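Local coordinates for protein 2-oxoadipate dioxygenase/decarboxylase, chloroplastic/amyloplastic (Oryza sativa, PDB 6W1K) that catalyses the iron(II)-dependent decarboxylation and hydroxylation of 2-oxoadipate to (R)-2-hydroxyglutarate in lysine catabolism and helps regulate starch synthesis and amyloplast development in rice endosperm, at residues F21-I26 with G114-L119; S125-D130 with E181-T186. All blocks are in the same frame, centred on the assembly; numbering follows the deposited sequence.

Contact 1. Residues F21-I26 with G114-L119; sequences FFRTVI and GVYGPL
Residues 21-26, within helix 16-36, lie against the loop 114-119, and the two backbones come nearest at Arg23 and Val115, whose CA atoms are 6.1 Å apart. Arg23 reaches across and puts NH1 between two loop carbonyls. The bond from Arg23 NH1 to Gly117 O is 2.7 Å long and fairly straight (164°), with the oxygen in the guanidinium plane and NH1 in the carbonyl plane. The bond from Arg23 NH1 to Val115 O is as short but more bent, the donor standing 35° above that carbonyl's plane. With the chain extended from CG to NE, the guanidinium is carried into the bend of the loop, which leads into strand 121-127 of the central sheet of this glyoxalase-clan fold. Leu119 CD2 sits over the centre of one guanidinium face, 3.6 Å from Arg23 CZ, and also meets the edge of the Phe22 ring at CE2 (3.7 Å). A methionine in place of Arg23 would probably leave both carbonyls without their donor and Asp19 without its salt-bridge partner at NE. Beside it, Ile26 and Val115 run past each other in opposite directions, Ile26 CD1 lying 3.7 Å from Val115 CB and both side chains touching Phe60 of strand 57-65.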
ATOM      1  N   PHE A  21     -20.078   6.578   2.173  1.00 22.57           N
ATOM      2  CA  PHE A  21     -19.355   6.757   3.428  1.00 21.99           C
ATOM      3  C   PHE A  21     -17.963   6.133   3.351  1.00 21.08           C
ATOM      4  O   PHE A  21     -16.965   6.757   3.755  1.00 20.22           O
ATOM      5  CB  PHE A  21     -20.184   6.181   4.579  1.00 22.77           C
ATOM      6  CG  PHE A  21     -19.489   6.256   5.893  1.00 24.59           C
ATOM      7  CD1 PHE A  21     -19.204   7.480   6.447  1.00 25.12           C
ATOM      8  CD2 PHE A  21     -19.063   5.113   6.538  1.00 25.69           C
ATOM      9  CE1 PHE A  21     -18.508   7.563   7.646  1.00 25.92           C
ATOM     10  CE2 PHE A  21     -18.370   5.183   7.740  1.00 26.41           C
ATOM     11  CZ  PHE A  21     -18.077   6.408   8.278  1.00 26.38           C
ATOM     12  N   PHE A  22     -17.857   4.926   2.783  1.00 20.98           N
ATOM     13  CA  PHE A  22     -16.549   4.293   2.644  1.00 21.80           C
ATOM     14  C   PHE A  22     -15.588   5.174   1.867  1.00 21.93           C
ATOM     15  O   PHE A  22     -14.419   5.318   2.252  1.00 20.86           O
ATOM     16  CB  PHE A  22     -16.667   2.941   1.951  1.00 22.58           C
ATOM     17  CG  PHE A  22     -15.326   2.278   1.692  1.00 22.16           C
ATOM     18  CD1 PHE A  22     -14.667   1.627   2.706  1.00 20.83           C
ATOM     19  CD2 PHE A  22     -14.730   2.329   0.442  1.00 22.61           C
ATOM     20  CE1 PHE A  22     -13.439   1.009   2.481  1.00 21.52           C
ATOM     21  CE2 PHE A  22     -13.499   1.729   0.218  1.00 22.01           C
ATOM     22  CZ  PHE A  22     -12.864   1.070   1.235  1.00 21.19           C
ATOM     23  N   ARG A  23     -16.069   5.818   0.807  1.00 21.01           N
ATOM     24  CA  ARG A  23     -15.185   6.678   0.027  1.00 22.00           C
ATOM     25  C   ARG A  23     -14.744   7.922   0.795  1.00 23.44           C
ATOM     26  O   ARG A  23     -13.616   8.390   0.589  1.00 24.33           O
ATOM     27  CB  ARG A  23     -15.859   7.069  -1.281  1.00 21.61           C
ATOM     28  CG  ARG A  23     -16.016   5.863  -2.213  1.00 23.15           C
ATOM     29  CD  ARG A  23     -16.774   6.214  -3.454  1.00 23.77           C
ATOM     30  NE  ARG A  23     -17.040   5.058  -4.319  1.00 25.16           N
ATOM     31  CZ  ARG A  23     -16.224   4.627  -5.294  1.00 26.48           C
ATOM     32  NH1 ARG A  23     -15.046   5.226  -5.504  1.00 26.31           N
ATOM     33  NH2 ARG A  23     -16.571   3.581  -6.051  1.00 27.26           N
ATOM     34  N   THR A  24     -15.581   8.483   1.674  1.00 23.76           N
ATOM     35  CA  THR A  24     -15.079   9.608   2.484  1.00 23.30           C
ATOM     36  C   THR A  24     -13.981   9.142   3.433  1.00 22.06           C
ATOM     37  O   THR A  24     -13.093   9.931   3.782  1.00 22.50           O
ATOM     38  CB  THR A  24     -16.176  10.300   3.309  1.00 25.10           C
ATOM     39  OG1 THR A  24     -16.608   9.447   4.384  1.00 26.16           O
ATOM     40  CG2 THR A  24     -17.331  10.726   2.431  1.00 24.78           C
ATOM     41  N   VAL A  25     -14.024   7.877   3.887  1.00 20.05           N
ATOM     42  CA  VAL A  25     -12.996   7.392   4.796  1.00 23.06           C
ATOM     43  C   VAL A  25     -11.664   7.245   4.061  1.00 23.42           C
ATOM     44  O   VAL A  25     -10.605   7.670   4.560  1.00 25.28           O
ATOM     45  CB  VAL A  25     -13.428   6.059   5.451  1.00 23.75           C
ATOM     46  CG1 VAL A  25     -12.279   5.489   6.318  1.00 24.52           C
ATOM     47  CG2 VAL A  25     -14.665   6.214   6.354  1.00 24.95           C
ATOM     48  N   ILE A  26     -11.676   6.616   2.888  1.00 23.09           N
ATOM     49  CA  ILE A  26     -10.402   6.403   2.210  1.00 23.88           C
ATOM     50  C   ILE A  26      -9.901   7.733   1.687  1.00 24.21           C
ATOM     51  O   ILE A  26      -8.689   7.914   1.531  1.00 24.65           O
ATOM     52  CB  ILE A  26     -10.451   5.319   1.107  1.00 24.20           C
ATOM     53  CG1 ILE A  26     -11.548   5.541   0.075  1.00 23.89           C
ATOM     54  CG2 ILE A  26     -10.588   3.961   1.769  1.00 25.95           C
ATOM     55  CD1 ILE A  26     -11.358   4.726  -1.219  1.00 24.96           C
ATOM     56  N   GLY A 114      -9.448   8.648  -8.587  1.00 33.90           N
ATOM     57  CA  GLY A 114      -8.852   8.447  -7.265  1.00 31.53           C
ATOM     58  C   GLY A 114      -9.771   7.653  -6.355  1.00 27.91           C
ATOM     59  O   GLY A 114     -10.283   6.585  -6.716  1.00 25.77           O
ATOM     60  N   VAL A 115     -10.034   8.180  -5.155  1.00 26.42           N
ATOM     61  CA  VAL A 115     -10.920   7.456  -4.249  1.00 26.37           C
ATOM     62  C   VAL A 115     -12.380   7.485  -4.718  1.00 26.73           C
ATOM     63  O   VAL A 115     -13.196   6.726  -4.186  1.00 26.78           O
ATOM     64  CB  VAL A 115     -10.830   8.012  -2.816  1.00 26.78           C
ATOM     65  CG1 VAL A 115      -9.401   7.850  -2.300  1.00 26.46           C
ATOM     66  CG2 VAL A 115     -11.289   9.495  -2.783  1.00 27.97           C
ATOM     67  N   TYR A 116     -12.723   8.325  -5.693  1.00 26.93           N
ATOM     68  CA  TYR A 116     -14.052   8.319  -6.314  1.00 29.52           C
ATOM     69  C   TYR A 116     -14.091   7.550  -7.642  1.00 28.36           C
ATOM     70  O   TYR A 116     -15.112   7.585  -8.348  1.00 28.38           O
ATOM     71  CB  TYR A 116     -14.539   9.756  -6.495  1.00 34.09           C
ATOM     72  CG  TYR A 116     -14.563  10.478  -5.165  1.00 43.01           C
ATOM     73  CD1 TYR A 116     -15.523  10.174  -4.202  1.00 44.63           C
ATOM     74  CD2 TYR A 116     -13.587  11.423  -4.851  1.00 51.44           C
ATOM     75  CE1 TYR A 116     -15.522  10.813  -2.965  1.00 50.22           C
ATOM     76  CE2 TYR A 116     -13.584  12.071  -3.621  1.00 60.36           C
ATOM     77  CZ  TYR A 116     -14.538  11.751  -2.677  1.00 56.85           C
ATOM     78  OH  TYR A 116     -14.517  12.398  -1.459  1.00 60.53           O
ATOM     79  N   GLY A 117     -13.031   6.825  -7.962  1.00 27.73           N
ATOM     80  CA  GLY A 117     -12.975   6.000  -9.143  1.00 27.33           C
ATOM     81  C   GLY A 117     -13.179   4.559  -8.749  1.00 27.87           C
ATOM     82  O   GLY A 117     -13.795   4.261  -7.721  1.00 24.59           O
ATOM     83  N   PRO A 118     -12.666   3.631  -9.550  1.00 31.71           N
ATOM     84  CA  PRO A 118     -12.783   2.214  -9.181  1.00 32.17           C
ATOM     85  C   PRO A 118     -12.131   2.002  -7.821  1.00 27.33           C
ATOM     86  O   PRO A 118     -11.035   2.490  -7.559  1.00 27.84           O
ATOM     87  CB  PRO A 118     -12.051   1.481 -10.310  1.00 37.41           C
ATOM     88  CG  PRO A 118     -11.257   2.514 -11.024  1.00 44.30           C
ATOM     89  CD  PRO A 118     -11.987   3.818 -10.843  1.00 37.99           C
ATOM     90  N   LEU A 119     -12.830   1.312  -6.942  1.00 25.77           N
ATOM     91  CA  LEU A 119     -12.334   1.155  -5.583  1.00 26.30           C
ATOM     92  C   LEU A 119     -11.029   0.368  -5.580  1.00 28.89           C
ATOM     93  O   LEU A 119     -10.874  -0.592  -6.354  1.00 24.58           O
ATOM     94  CB  LEU A 119     -13.358   0.433  -4.721  1.00 26.10           C
ATOM     95  CG  LEU A 119     -14.569   1.216  -4.237  1.00 26.57           C
ATOM     96  CD1 LEU A 119     -15.490   0.195  -3.568  1.00 27.67           C
ATOM     97  CD2 LEU A 119     -14.226   2.395  -3.320  1.00 26.42           C
TER

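Contact 2. Residues S125-D130 with E181-T186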
ATOM      1  N   SER A 125      -0.085  -5.948   5.484  1.00 22.60           N
ATOM      2  CA  SER A 125       0.956  -6.842   5.970  1.00 22.78           C
ATOM      3  C   SER A 125       1.060  -6.693   7.487  1.00 21.99           C
ATOM      4  O   SER A 125       0.552  -5.730   8.083  1.00 21.78           O
ATOM      5  CB  SER A 125       2.273  -6.551   5.261  1.00 24.46           C
ATOM      6  OG  SER A 125       2.693  -5.234   5.490  1.00 26.94           O
ATOM      7  N   GLU A 126       1.659  -7.701   8.119  1.00 22.29           N
ATOM      8  CA  GLU A 126       1.977  -7.616   9.536  1.00 23.82           C
ATOM      9  C   GLU A 126       3.354  -8.206   9.807  1.00 24.12           C
ATOM     10  O   GLU A 126       3.761  -9.179   9.177  1.00 26.16           O
ATOM     11  CB  GLU A 126       0.938  -8.348  10.405  1.00 26.03           C
ATOM     12  CG  GLU A 126       0.894  -9.856  10.238  1.00 28.50           C
ATOM     13  CD  GLU A 126      -0.284 -10.524  10.971  1.00 33.16           C
ATOM     14  OE1 GLU A 126      -1.208  -9.832  11.465  1.00 33.85           O
ATOM     15  OE2 GLU A 126      -0.284 -11.762  11.041  1.00 37.62           O
ATOM     16  N   LEU A 127       4.048  -7.623  10.771  1.00 23.55           N
ATOM     17  CA  LEU A 127       5.303  -8.191  11.258  1.00 24.74           C
ATOM     18  C   LEU A 127       5.035  -9.338  12.229  1.00 27.36           C
ATOM     19  O   LEU A 127       4.225  -9.210  13.159  1.00 29.04           O
ATOM     20  CB  LEU A 127       6.102  -7.086  11.932  1.00 24.75           C
ATOM     21  CG  LEU A 127       7.473  -7.463  12.513  1.00 26.84           C
ATOM     22  CD1 LEU A 127       8.520  -7.744  11.489  1.00 26.41           C
ATOM     23  CD2 LEU A 127       7.862  -6.257  13.387  1.00 28.38           C
ATOM     24  N   LEU A 128       5.730 -10.452  12.027  1.00 28.59           N
ATOM     25  CA  LEU A 128       5.611 -11.619  12.903  1.00 32.18           C
ATOM     26  C   LEU A 128       6.522 -11.386  14.102  1.00 31.76           C
ATOM     27  O   LEU A 128       7.671 -11.844  14.156  1.00 31.85           O
ATOM     28  CB  LEU A 128       5.935 -12.893  12.147  1.00 35.54           C
ATOM     29  CG  LEU A 128       5.105 -13.138  10.887  1.00 40.79           C
ATOM     30  CD1 LEU A 128       5.708 -14.304  10.101  1.00 44.34           C
ATOM     31  CD2 LEU A 128       3.648 -13.391  11.238  1.00 42.70           C
ATOM     32  N   VAL A 129       5.969 -10.664  15.081  1.00 32.36           N
ATOM     33  CA  VAL A 129       6.758 -10.108  16.177  1.00 32.10           C
ATOM     34  C   VAL A 129       7.420 -11.212  16.980  1.00 34.72           C
ATOM     35  O   VAL A 129       8.559 -11.067  17.439  1.00 35.11           O
ATOM     36  CB  VAL A 129       5.865  -9.231  17.072  1.00 31.15           C
ATOM     37  CG1 VAL A 129       6.616  -8.758  18.333  1.00 31.49           C
ATOM     38  CG2 VAL A 129       5.408  -8.040  16.311  1.00 29.78           C
ATOM     39  N   ASP A 130       6.722 -12.327  17.155  1.00 38.02           N
ATOM     40  CA  ASP A 130       7.262 -13.395  17.983  1.00 43.82           C
ATOM     41  C   ASP A 130       8.470 -14.046  17.343  1.00 42.73           C
ATOM     42  O   ASP A 130       9.074 -14.910  17.969  1.00 42.82           O
ATOM     43  CB  ASP A 130       6.190 -14.449  18.273  1.00 54.45           C
ATOM     44  CG  ASP A 130       5.659 -15.107  17.021  1.00 66.27           C
ATOM     45  OD1 ASP A 130       6.110 -14.749  15.910  1.00 68.78           O
ATOM     46  OD2 ASP A 130       4.778 -15.980  17.150  1.00 73.72           O
ATOM     47  N   GLU A 181      13.744  -3.019   9.733  1.00 28.77           N
ATOM     48  CA  GLU A 181      13.347  -1.706   9.233  1.00 31.47           C
ATOM     49  C   GLU A 181      11.839  -1.572   9.126  1.00 28.23           C
ATOM     50  O   GLU A 181      11.293  -0.473   9.276  1.00 29.12           O
ATOM     51  CB  GLU A 181      14.003  -1.459   7.886  1.00 37.76           C
ATOM     52  CG  GLU A 181      15.553  -1.467   8.026  1.00 44.92           C
ATOM     53  CD  GLU A 181      16.248  -0.761   6.881  1.00 52.41           C
ATOM     54  OE1 GLU A 181      16.150   0.480   6.837  1.00 50.69           O
ATOM     55  OE2 GLU A 181      16.867  -1.439   6.031  1.00 55.58           O
ATOM     56  N   TYR A 182      11.159  -2.672   8.826  1.00 26.05           N
ATOM     57  CA  TYR A 182       9.706  -2.665   8.838  1.00 25.20           C
ATOM     58  C   TYR A 182       9.184  -2.286  10.212  1.00 24.31           C
ATOM     59  O   TYR A 182       8.274  -1.459  10.337  1.00 23.27           O
ATOM     60  CB  TYR A 182       9.218  -4.048   8.410  1.00 25.02           C
ATOM     61  CG  TYR A 182       7.711  -4.206   8.296  1.00 26.15           C
ATOM     62  CD1 TYR A 182       6.913  -4.264   9.428  1.00 26.35           C
ATOM     63  CD2 TYR A 182       7.098  -4.341   7.052  1.00 26.78           C
ATOM     64  CE1 TYR A 182       5.556  -4.413   9.350  1.00 26.75           C
ATOM     65  CE2 TYR A 182       5.723  -4.497   6.957  1.00 27.52           C
ATOM     66  CZ  TYR A 182       4.967  -4.556   8.114  1.00 27.36           C
ATOM     67  OH  TYR A 182       3.617  -4.731   8.067  1.00 27.60           O
ATOM     68  N   ALA A 183       9.731  -2.910  11.266  1.00 24.62           N
ATOM     69  CA  ALA A 183       9.270  -2.586  12.621  1.00 24.65           C
ATOM     70  C   ALA A 183       9.471  -1.108  12.924  1.00 24.29           C
ATOM     71  O   ALA A 183       8.616  -0.474  13.549  1.00 25.19           O
ATOM     72  CB  ALA A 183       9.999  -3.427  13.673  1.00 23.61           C
ATOM     73  N   ALA A 184      10.630  -0.563  12.544  1.00 24.94           N
ATOM     74  CA  ALA A 184      10.921   0.845  12.792  1.00 25.67           C
ATOM     75  C   ALA A 184       9.952   1.763  12.039  1.00 25.72           C
ATOM     76  O   ALA A 184       9.479   2.770  12.591  1.00 24.67           O
ATOM     77  CB  ALA A 184      12.372   1.138  12.394  1.00 26.03           C
ATOM     78  N   TRP A 185       9.669   1.444  10.772  1.00 25.14           N
ATOM     79  CA  TRP A 185       8.669   2.192  10.002  1.00 23.43           C
ATOM     80  C   TRP A 185       7.336   2.235  10.751  1.00 22.72           C
ATOM     81  O   TRP A 185       6.733   3.296  10.915  1.00 22.81           O
ATOM     82  CB  TRP A 185       8.478   1.576   8.594  1.00 23.61           C
ATOM     83  CG  TRP A 185       7.657   2.480   7.731  1.00 22.79           C
ATOM     84  CD1 TRP A 185       8.135   3.429   6.870  1.00 22.94           C
ATOM     85  CD2 TRP A 185       6.225   2.562   7.653  1.00 22.04           C
ATOM     86  NE1 TRP A 185       7.113   4.107   6.307  1.00 22.81           N
ATOM     87  CE2 TRP A 185       5.923   3.581   6.737  1.00 22.30           C
ATOM     88  CE3 TRP A 185       5.184   1.872   8.249  1.00 22.51           C
ATOM     89  CZ2 TRP A 185       4.625   3.952   6.431  1.00 22.94           C
ATOM     90  CZ3 TRP A 185       3.882   2.218   7.919  1.00 22.97           C
ATOM     91  CH2 TRP A 185       3.621   3.272   7.042  1.00 22.96           C
ATOM     92  N   THR A 186       6.859   1.076  11.201  1.00 22.71           N
ATOM     93  CA  THR A 186       5.541   1.002  11.812  1.00 23.52           C
ATOM     94  C   THR A 186       5.505   1.690  13.166  1.00 23.06           C
ATOM     95  O   THR A 186       4.490   2.297  13.517  1.00 22.60           O
ATOM     96  CB  THR A 186       5.137  -0.465  11.903  1.00 24.81           C
ATOM     97  OG1 THR A 186       5.297  -1.051  10.616  1.00 25.22           O
ATOM     98  CG2 THR A 186       3.703  -0.667  12.278  1.00 25.30           C
TER
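Tyr182 reaches from helix 181-189 to the end of strand 121-127 and joins its hydroxyl to Ser125, donating from OH to Ser125 OG at 2.8 Å. The strand belongs to the mixed sheet of this glyoxalase-clan fold; the N-to-C directions of the short axes of strand 125-127 and helix 181-186 differ by 107°, and the axes approach to 9.3 Å. Ser125 OG lies at the edge of the phenol, in the ring plane. With CG anti to the backbone N (chi1 -177°), the ring spans from the helix to the strand, where Leu127 CB packs 3.8 Å from Tyr182 CE1. Leu127 CD2 rests on Ala183 CB, beside the Tyr182-Ser125 hydrogen bond. In the next shell, Thr64 N donates to Tyr182 OH, so the buried hydroxyl both gives and receives a hydrogen bond. The side chain of Tyr182 also touches Arg63, which binds 2-oxoadipate and makes a cation-pi contact with Trp185; the Ser125 side chain comes about 4 Å from the bound 2-oxoadipate, nearest atoms, consistent with a place in the second shell of the substrate pocket. Within the helix, Tyr182 O accepts from both Thr186 N and Thr186 OG1, the latter at 3.0 Å and tilted 34° from the carbonyl plane.

How the contacts relate
From the N terminus, helix 16-36 supplies the first half of contact 1, and the chain then runs through helix 38-51, strand 57-65, helix 72-81 and the hairpin of strands 85-92 and 97-103 before the loop 114-119 closes it. Strand 121-127 follows almost at once and opens contact 2, whose return partner, helix 181-189, arrives after three helices and their connecting loops, with no strand between. The two loops stand in series, neither enclosing nor crossing the other. The centres of contact 1 and contact 2 are about 27 Å apart, on opposite sides of the chain's centre. Contact 1 fastens the N-terminal helix to the approach to strand 121-127, and contact 2 ties that strand's far end to helix 181-189.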